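PDB 5KBP: glycosyl hydrolase, family 38 from Enterococcus faecalis, which probably hydrolyses alpha-mannosidic bonds in glycans, as a metal-binding family 38 alpha-mannosidase. Local coordinates for residues Gln138-Leu142 with Ala143-Ala147; Trp176-Gly179 with Pro180-Lys184; Asp264-Leu267 with Lys268-Glu272. One frame throughout, in Å; residues are numbered along the deposited sequence.

Interaction 1 of 3, residues Gln138-Leu142 with Ala143-Ala147; sequences QMMQL and ANLPA
A Schellman motif ends helix 136-141, and its two defining bonds join Met140 and Gln141 to the residues just beyond. Leu145 N donates to Met140 O at 2.8 Å, while Asn144 N donates to Gln141 O at 3.2 Å with an N-H...O angle of 158°. Asn144 is the C-prime residue, and its positive phi of 62° turns the chain back across the helix end. Met140 O is gripped twice, because Ala143 N also reaches it, at 3.0 Å; the two donors approach from opposite faces of the carbonyl plane. On another flank Gln141 OE1 comes within 3.6 Å of Pro146 CA. The reversal brings Leu145 back to Met140. Leu145 CB rests 3.3 Å from Met140 O, and farther out the two side chains meet at an angle, Met140 SD lying 3.9 Å from Leu145 CD1. Met140 reaches this point through a chain bent at chi2 (-51°), which turns the sulfur toward the leucine branch. Met107 of helix 100-117 touches Met140, Ala143 and Leu145, so the apolar side of the turn faces that helix. The apolar contact of Met140 (C3) with Leu145 (C-double-prime), across the C-prime residue Asn144, is characteristic of the Schellman C-cap, here leading from helix 136-141 into strand 147-150.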
loop_
_atom_site.group_PDB
_atom_site.type_symbol
_atom_site.label_atom_id
_atom_site.label_comp_id
_atom_site.label_asym_id
_atom_site.label_seq_id
_atom_site.Cartn_x
_atom_site.Cartn_y
_atom_site.Cartn_z
ATOM N N GLN A 138 -23.629 -22.459 -14.735
ATOM C CA GLN A 138 -24.604 -21.394 -14.953
ATOM C C GLN A 138 -23.922 -20.038 -15.079
ATOM O O GLN A 138 -24.321 -19.212 -15.907
ATOM C CB GLN A 138 -25.634 -21.371 -13.824
ATOM C CG GLN A 138 -26.749 -20.363 -14.050
ATOM C CD GLN A 138 -27.710 -20.271 -12.884
ATOM O OE1 GLN A 138 -28.812 -19.742 -13.017
ATOM N NE2 GLN A 138 -27.295 -20.781 -11.731
ATOM N N MET A 139 -22.884 -19.792 -14.274
ATOM C CA MET A 139 -22.192 -18.509 -14.340
ATOM C C MET A 139 -21.402 -18.371 -15.636
ATOM O O MET A 139 -21.303 -17.272 -16.192
ATOM C CB MET A 139 -21.281 -18.339 -13.126
ATOM C CG MET A 139 -22.029 -18.281 -11.799
ATOM S SD MET A 139 -20.965 -17.896 -10.399
ATOM C CE MET A 139 -20.363 -16.275 -10.867
ATOM N N MET A 140 -20.825 -19.471 -16.129
ATOM C CA MET A 140 -20.173 -19.438 -17.437
ATOM C C MET A 140 -21.189 -19.153 -18.536
ATOM O O MET A 140 -20.960 -18.307 -19.409
ATOM C CB MET A 140 -19.452 -20.760 -17.710
ATOM C CG MET A 140 -18.278 -21.058 -16.793
ATOM S SD MET A 140 -17.099 -19.703 -16.686
ATOM C CE MET A 140 -17.180 -19.347 -14.933
ATOM N N GLN A 141 -22.326 -19.853 -18.502
ATOM C CA GLN A 141 -23.347 -19.666 -19.526
ATOM C C GLN A 141 -23.936 -18.263 -19.469
ATOM O O GLN A 141 -24.236 -17.664 -20.509
ATOM C CB GLN A 141 -24.445 -20.716 -19.365
ATOM C CG GLN A 141 -24.926 -21.316 -20.673
ATOM C CD GLN A 141 -23.844 -22.112 -21.380
ATOM O OE1 GLN A 141 -23.089 -21.574 -22.190
ATOM N NE2 GLN A 141 -23.766 -23.402 -21.077
ATOM N N LEU A 142 -24.106 -17.718 -18.262
ATOM C CA LEU A 142 -24.601 -16.356 -18.104
ATOM C C LEU A 142 -23.569 -15.303 -18.473
ATOM O O LEU A 142 -23.863 -14.111 -18.354
ATOM C CB LEU A 142 -25.077 -16.126 -16.667
ATOM C CG LEU A 142 -26.408 -16.759 -16.255
ATOM C CD1 LEU A 142 -26.738 -16.422 -14.810
ATOM C CD2 LEU A 142 -27.525 -16.308 -17.181
ATOM N N ALA A 143 -22.373 -15.702 -18.904
ATOM C CA ALA A 143 -21.373 -14.763 -19.395
ATOM C C ALA A 143 -20.929 -15.098 -20.815
ATOM O O ALA A 143 -19.855 -14.662 -21.242
ATOM C CB ALA A 143 -20.167 -14.721 -18.458
ATOM N N ASN A 144 -21.741 -15.864 -21.549
ATOM C CA ASN A 144 -21.441 -16.258 -22.928
ATOM C C ASN A 144 -20.166 -17.097 -23.001
ATOM O O ASN A 144 -19.392 -17.008 -23.958
ATOM C CB ASN A 144 -21.353 -15.038 -23.849
ATOM C CG ASN A 144 -22.605 -14.183 -23.800
ATOM O OD1 ASN A 144 -23.704 -14.687 -23.572
ATOM N ND2 ASN A 144 -22.443 -12.880 -24.008
ATOM N N LEU A 145 -19.948 -17.927 -21.983
ATOM C CA LEU A 145 -18.809 -18.836 -21.959
ATOM C C LEU A 145 -19.312 -20.273 -21.966
ATOM O O LEU A 145 -19.882 -20.729 -20.960
ATOM C CB LEU A 145 -17.934 -18.578 -20.731
ATOM C CG LEU A 145 -17.281 -17.196 -20.651
ATOM C CD1 LEU A 145 -16.380 -17.101 -19.436
ATOM C CD2 LEU A 145 -16.496 -16.902 -21.916
ATOM N N PRO A 146 -19.141 -21.015 -23.057
ATOM C CA PRO A 146 -19.680 -22.378 -23.144
ATOM C C PRO A 146 -18.756 -23.474 -22.635
ATOM O O PRO A 146 -19.169 -24.639 -22.617
ATOM C CB PRO A 146 -19.915 -22.534 -24.652
ATOM C CG PRO A 146 -18.808 -21.743 -25.262
ATOM C CD PRO A 146 -18.555 -20.573 -24.336
ATOM N N ALA A 147 -17.533 -23.146 -22.224
ATOM C CA ALA A 147 -16.588 -24.159 -21.778
ATOM C C ALA A 147 -15.706 -23.585 -20.678
ATOM O O ALA A 147 -15.541 -22.369 -20.556
ATOM C CB ALA A 147 -15.732 -24.678 -22.941
#

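Interaction 2 of 3, residues Trp176-Gly179 with Pro180-Lys184; sequences WWEG and PDQTK
Lys184 has CG opposite its backbone N (chi1 154°) and bends at chi3 and chi4, which carries its amine end over the six-membered ring of Trp176. The two meet across a beta hairpin with a type I turn and G1 bulge (a 3:5 hairpin), which joins strands 174-178 and 184-189. Lys184 CE sits 3.7 Å from the ring centroid as a CH-pi contact, and Lys184 NZ lies 4.1 Å from that centroid, 15° off the ring normal, a cation-pi interaction over the face. Between the two strands, next to the turn, Glu178 and Lys184 form a non-hydrogen-bonded pair with side chains on the same side of the sheet. Extended from CG onward, Glu178 runs side by side with Gln182, its OE2 3.6 Å from Gln182 CG, and the carboxylate and amide planes are 24° apart. Gly179 to Gln182 make the type I turn, with Gln182 N bonded to Gly179 O at 3.0 Å. Gln182, the last turn residue, has positive phi, the G1-bulge position that lets the chain rejoin the ladder. Thr183 N adds a weak bond to Asp181 OD1 at 3.3 Å. The loop closes through Gly179 N, which donates to Thr183 O at 2.7 Å.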
loop_
_atom_site.group_PDB
_atom_site.type_symbol
_atom_site.label_atom_id
_atom_site.label_comp_id
_atom_site.label_asym_id
_atom_site.label_seq_id
_atom_site.Cartn_x
_atom_site.Cartn_y
_atom_site.Cartn_z
ATOM N N TRP A 176 -18.603 -33.414 -19.323
ATOM C CA TRP A 176 -19.691 -32.463 -19.160
ATOM C C TRP A 176 -19.765 -32.025 -17.706
ATOM O O TRP A 176 -19.632 -32.844 -16.792
ATOM C CB TRP A 176 -21.026 -33.075 -19.593
ATOM C CG TRP A 176 -21.072 -33.445 -21.039
ATOM C CD1 TRP A 176 -21.175 -34.702 -21.560
ATOM C CD2 TRP A 176 -21.004 -32.550 -22.156
ATOM N NE1 TRP A 176 -21.183 -34.645 -22.933
ATOM C CE2 TRP A 176 -21.079 -33.336 -23.323
ATOM C CE3 TRP A 176 -20.891 -31.162 -22.283
ATOM C CZ2 TRP A 176 -21.043 -32.780 -24.601
ATOM C CZ3 TRP A 176 -20.857 -30.612 -23.552
ATOM C CH2 TRP A 176 -20.932 -31.420 -24.694
ATOM N N TRP A 177 -19.965 -30.729 -17.496
ATOM C CA TRP A 177 -20.075 -30.162 -16.157
ATOM C C TRP A 177 -21.469 -29.569 -16.010
ATOM O O TRP A 177 -21.790 -28.557 -16.643
ATOM C CB TRP A 177 -18.994 -29.112 -15.913
ATOM C CG TRP A 177 -18.812 -28.778 -14.468
ATOM C CD1 TRP A 177 -19.493 -29.308 -13.411
ATOM C CD2 TRP A 177 -17.882 -27.839 -13.916
ATOM N NE1 TRP A 177 -19.047 -28.755 -12.236
ATOM C CE2 TRP A 177 -18.058 -27.850 -12.518
ATOM C CE3 TRP A 177 -16.918 -26.989 -14.468
ATOM C CZ2 TRP A 177 -17.308 -27.044 -11.666
ATOM C CZ3 TRP A 177 -16.175 -26.191 -13.619
ATOM C CH2 TRP A 177 -16.372 -26.225 -12.235
ATOM N N GLU A 178 -22.292 -30.198 -15.178
ATOM C CA GLU A 178 -23.666 -29.774 -14.950
ATOM C C GLU A 178 -23.784 -29.162 -13.562
ATOM O O GLU A 178 -23.374 -29.775 -12.571
ATOM C CB GLU A 178 -24.627 -30.955 -15.100
ATOM C CG GLU A 178 -26.087 -30.608 -14.877
ATOM C CD GLU A 178 -27.010 -31.778 -15.161
ATOM O OE1 GLU A 178 -26.599 -32.697 -15.901
ATOM O OE2 GLU A 178 -28.145 -31.780 -14.641
ATOM N N GLY A 179 -24.342 -27.953 -13.493
ATOM C CA GLY A 179 -24.530 -27.284 -12.229
ATOM C C GLY A 179 -25.805 -27.716 -11.540
ATOM O O GLY A 179 -26.571 -28.557 -12.030
ATOM N N PRO A 180 -26.053 -27.126 -10.366
ATOM C CA PRO A 180 -27.277 -27.465 -9.623
ATOM C C PRO A 180 -28.553 -27.040 -10.328
ATOM O O PRO A 180 -29.609 -27.629 -10.063
ATOM C CB PRO A 180 -27.098 -26.722 -8.292
ATOM C CG PRO A 180 -26.174 -25.595 -8.614
ATOM C CD PRO A 180 -25.237 -26.122 -9.663
ATOM N N ASP A 181 -28.496 -26.048 -11.212
ATOM C CA ASP A 181 -29.652 -25.636 -11.998
ATOM C C ASP A 181 -29.776 -26.409 -13.303
ATOM O O ASP A 181 -30.520 -25.983 -14.192
ATOM C CB ASP A 181 -29.584 -24.137 -12.295
ATOM C CG ASP A 181 -28.482 -23.791 -13.273
ATOM O OD1 ASP A 181 -27.381 -24.372 -13.164
ATOM O OD2 ASP A 181 -28.722 -22.948 -14.162
ATOM N N GLN A 182 -29.055 -27.523 -13.438
ATOM C CA GLN A 182 -29.017 -28.382 -14.619
ATOM C C GLN A 182 -28.391 -27.702 -15.832
ATOM O O GLN A 182 -28.436 -28.262 -16.935
ATOM C CB GLN A 182 -30.407 -28.915 -14.986
ATOM C CG GLN A 182 -31.056 -29.741 -13.884
ATOM C CD GLN A 182 -32.251 -30.534 -14.373
ATOM O OE1 GLN A 182 -33.308 -30.540 -13.741
ATOM N NE2 GLN A 182 -32.087 -31.216 -15.500
ATOM N N THR A 183 -27.810 -26.516 -15.667
ATOM C CA THR A 183 -27.027 -25.919 -16.740
ATOM C C THR A 183 -25.757 -26.732 -16.954
ATOM O O THR A 183 -25.078 -27.116 -15.998
ATOM C CB THR A 183 -26.679 -24.465 -16.414
ATOM O OG1 THR A 183 -27.885 -23.713 -16.224
ATOM C CG2 THR A 183 -25.878 -23.839 -17.548
ATOM N N LYS A 184 -25.439 -26.996 -18.218
ATOM C CA LYS A 184 -24.372 -27.917 -18.581
ATOM C C LYS A 184 -23.400 -27.236 -19.532
ATOM O O LYS A 184 -23.815 -26.661 -20.544
ATOM C CB LYS A 184 -24.963 -29.185 -19.209
ATOM C CG LYS A 184 -24.053 -29.931 -20.165
ATOM C CD LYS A 184 -24.695 -31.250 -20.568
ATOM C CE LYS A 184 -24.331 -31.650 -21.988
ATOM N NZ LYS A 184 -24.875 -30.698 -22.996
#

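Interaction 3 of 3, residues Asp264-Leu267 with Lys268-Glu272; sequences DDYL and KAVQE
Tyr266 lays one face of its ring against Val270, whose CG1 stands 4.2 Å from the ring centroid and 21° off the normal, a CH-pi contact offset toward the rim. The pair is one turn apart on helix 263-270, an i to i+4 neighbourhood along an alpha helix. Tyr266 CG lies opposite the backbone N (chi1 178°), which directs the ring along the helix toward Val270; the two side chains meet at an angle, with Tyr266 CE2 3.9 Å from Val270 CG1. Other parts of the fold also meet the tyrosine: its OH is hydrogen-bonded to His226 O, and Tyr10 packs edge-to-face with the ring. Backbone bonds support the same spacing. Val270 N donates to Tyr266 O at 2.9 Å, whereas the bond from Lys268 N to Asp264 O is weak. Tyr266 O also receives a weak bond from Ala269 N, whose better-angled acceptor is Asp265 O. On a neighbouring flank, Leu267 and Gln271 run side by side, pointing the same way, and Phe186 of strand 184-189 touches both. Gln271 CG lies beside the backbone N, anti to the carbonyl carbon, which places the extended chain alongside Leu267, and NE2 arrives 3.4 Å from Leu267 CB. Leu267 O thus has two donors from one residue, the backbone Gln271 N at 3.3 Å and, by a weak bond with an N-H...O angle of 126°, Gln271 NE2 at 3.0 Å.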
loop_
_atom_site.group_PDB
_atom_site.type_symbol
_atom_site.label_atom_id
_atom_site.label_comp_id
_atom_site.label_asym_id
_atom_site.label_seq_id
_atom_site.Cartn_x
_atom_site.Cartn_y
_atom_site.Cartn_z
ATOM N N ASP A 264 -9.129 -21.539 -28.678
ATOM C CA ASP A 264 -10.280 -21.385 -29.564
ATOM C C ASP A 264 -10.307 -22.475 -30.629
ATOM O O ASP A 264 -11.354 -23.078 -30.890
ATOM C CB ASP A 264 -10.261 -20.001 -30.211
ATOM C CG ASP A 264 -10.505 -18.892 -29.213
ATOM O OD1 ASP A 264 -11.389 -19.058 -28.347
ATOM O OD2 ASP A 264 -9.810 -17.857 -29.291
ATOM N N ASP A 265 -9.159 -22.740 -31.256
ATOM C CA ASP A 265 -9.101 -23.764 -32.295
ATOM C C ASP A 265 -9.231 -25.166 -31.710
ATOM O O ASP A 265 -9.889 -26.029 -32.302
ATOM C CB ASP A 265 -7.801 -23.636 -33.089
ATOM C CG ASP A 265 -7.778 -22.408 -33.974
ATOM O OD1 ASP A 265 -8.862 -21.850 -34.243
ATOM O OD2 ASP A 265 -6.677 -22.003 -34.407
ATOM N N TYR A 266 -8.610 -25.416 -30.556
ATOM C CA TYR A 266 -8.692 -26.742 -29.948
ATOM C C TYR A 266 -10.120 -27.069 -29.528
ATOM O O TYR A 266 -10.623 -28.165 -29.802
ATOM C CB TYR A 266 -7.747 -26.838 -28.750
ATOM C CG TYR A 266 -7.820 -28.173 -28.037
ATOM C CD1 TYR A 266 -7.291 -29.319 -28.613
ATOM C CD2 TYR A 266 -8.422 -28.286 -26.789
ATOM C CE1 TYR A 266 -7.357 -30.543 -27.969
ATOM C CE2 TYR A 266 -8.491 -29.507 -26.136
ATOM C CZ TYR A 266 -7.957 -30.631 -26.732
ATOM O OH TYR A 266 -8.021 -31.849 -26.090
ATOM N N LEU A 267 -10.790 -26.125 -28.859
ATOM C CA LEU A 267 -12.150 -26.366 -28.382
ATOM C C LEU A 267 -13.098 -26.677 -29.533
ATOM O O LEU A 267 -13.974 -27.542 -29.407
ATOM C CB LEU A 267 -12.650 -25.158 -27.590
ATOM C CG LEU A 267 -12.113 -25.006 -26.166
ATOM C CD1 LEU A 267 -12.510 -23.662 -25.580
ATOM C CD2 LEU A 267 -12.614 -26.144 -25.292
ATOM N N LYS A 268 -12.944 -25.981 -30.661
ATOM C CA LYS A 268 -13.792 -26.254 -31.816
ATOM C C LYS A 268 -13.546 -27.656 -32.361
ATOM O O LYS A 268 -14.485 -28.342 -32.781
ATOM C CB LYS A 268 -13.548 -25.205 -32.901
ATOM C CG LYS A 268 -14.288 -25.469 -34.203
ATOM C CD LYS A 268 -13.735 -24.611 -35.329
ATOM C CE LYS A 268 -14.279 -25.046 -36.681
ATOM N NZ LYS A 268 -13.530 -24.416 -37.804
ATOM N N ALA A 269 -12.289 -28.105 -32.345
ATOM C CA ALA A 269 -11.947 -29.392 -32.944
ATOM C C ALA A 269 -12.314 -30.562 -32.038
ATOM O O ALA A 269 -12.815 -31.585 -32.520
ATOM C CB ALA A 269 -10.456 -29.432 -33.281
ATOM N N VAL A 270 -12.076 -30.438 -30.730
ATOM C CA VAL A 270 -12.274 -31.579 -29.839
ATOM C C VAL A 270 -13.760 -31.833 -29.606
ATOM O O VAL A 270 -14.198 -32.987 -29.518
ATOM C CB VAL A 270 -11.509 -31.370 -28.517
ATOM C CG1 VAL A 270 -12.023 -30.149 -27.767
ATOM C CG2 VAL A 270 -11.605 -32.612 -27.643
ATOM N N GLN A 271 -14.563 -30.769 -29.518
ATOM C CA GLN A 271 -15.991 -30.915 -29.267
ATOM C C GLN A 271 -16.767 -31.367 -30.496
ATOM O O GLN A 271 -17.944 -31.722 -30.371
ATOM C CB GLN A 271 -16.570 -29.595 -28.751
ATOM C CG GLN A 271 -16.012 -29.158 -27.407
ATOM C CD GLN A 271 -16.508 -27.790 -26.987
ATOM O OE1 GLN A 271 -17.678 -27.616 -26.647
ATOM N NE2 GLN A 271 -15.617 -26.805 -27.016
ATOM N N GLU A 272 -16.141 -31.362 -31.673
ATOM C CA GLU A 272 -16.819 -31.805 -32.884
ATOM C C GLU A 272 -16.826 -33.324 -33.004
ATOM O O GLU A 272 -17.722 -33.887 -33.640
ATOM C CB GLU A 272 -16.150 -31.169 -34.105
ATOM C CG GLU A 272 -16.975 -31.203 -35.379
ATOM C CD GLU A 272 -16.532 -30.148 -36.374
ATOM O OE1 GLU A 272 -17.368 -29.306 -36.764
ATOM O OE2 GLU A 272 -15.342 -30.149 -36.753
#

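In the fold
From the N terminus the three contacts follow in series, each made by one continuous stretch, and none nests in or crosses another. Interaction 1 turns the chain from helix 136-141 toward strand 147-150; interaction 2 closes the beta hairpin joining strands 174-178 and 184-189; interaction 3 lies along helix 263-270. Strands 147-150, 184-189 and 174-178 are neighbours, in that order, in one mixed sheet. Interactions 1 and 2 touch, Gln138 and Gln141 packing on Thr183, with centres about 11 Å apart. Interaction 3 meets interaction 1 where Leu267 CD2 lies 4.2 Å from Ala147 CB, but does not touch interaction 2. All belong to the family 38 N-terminal region.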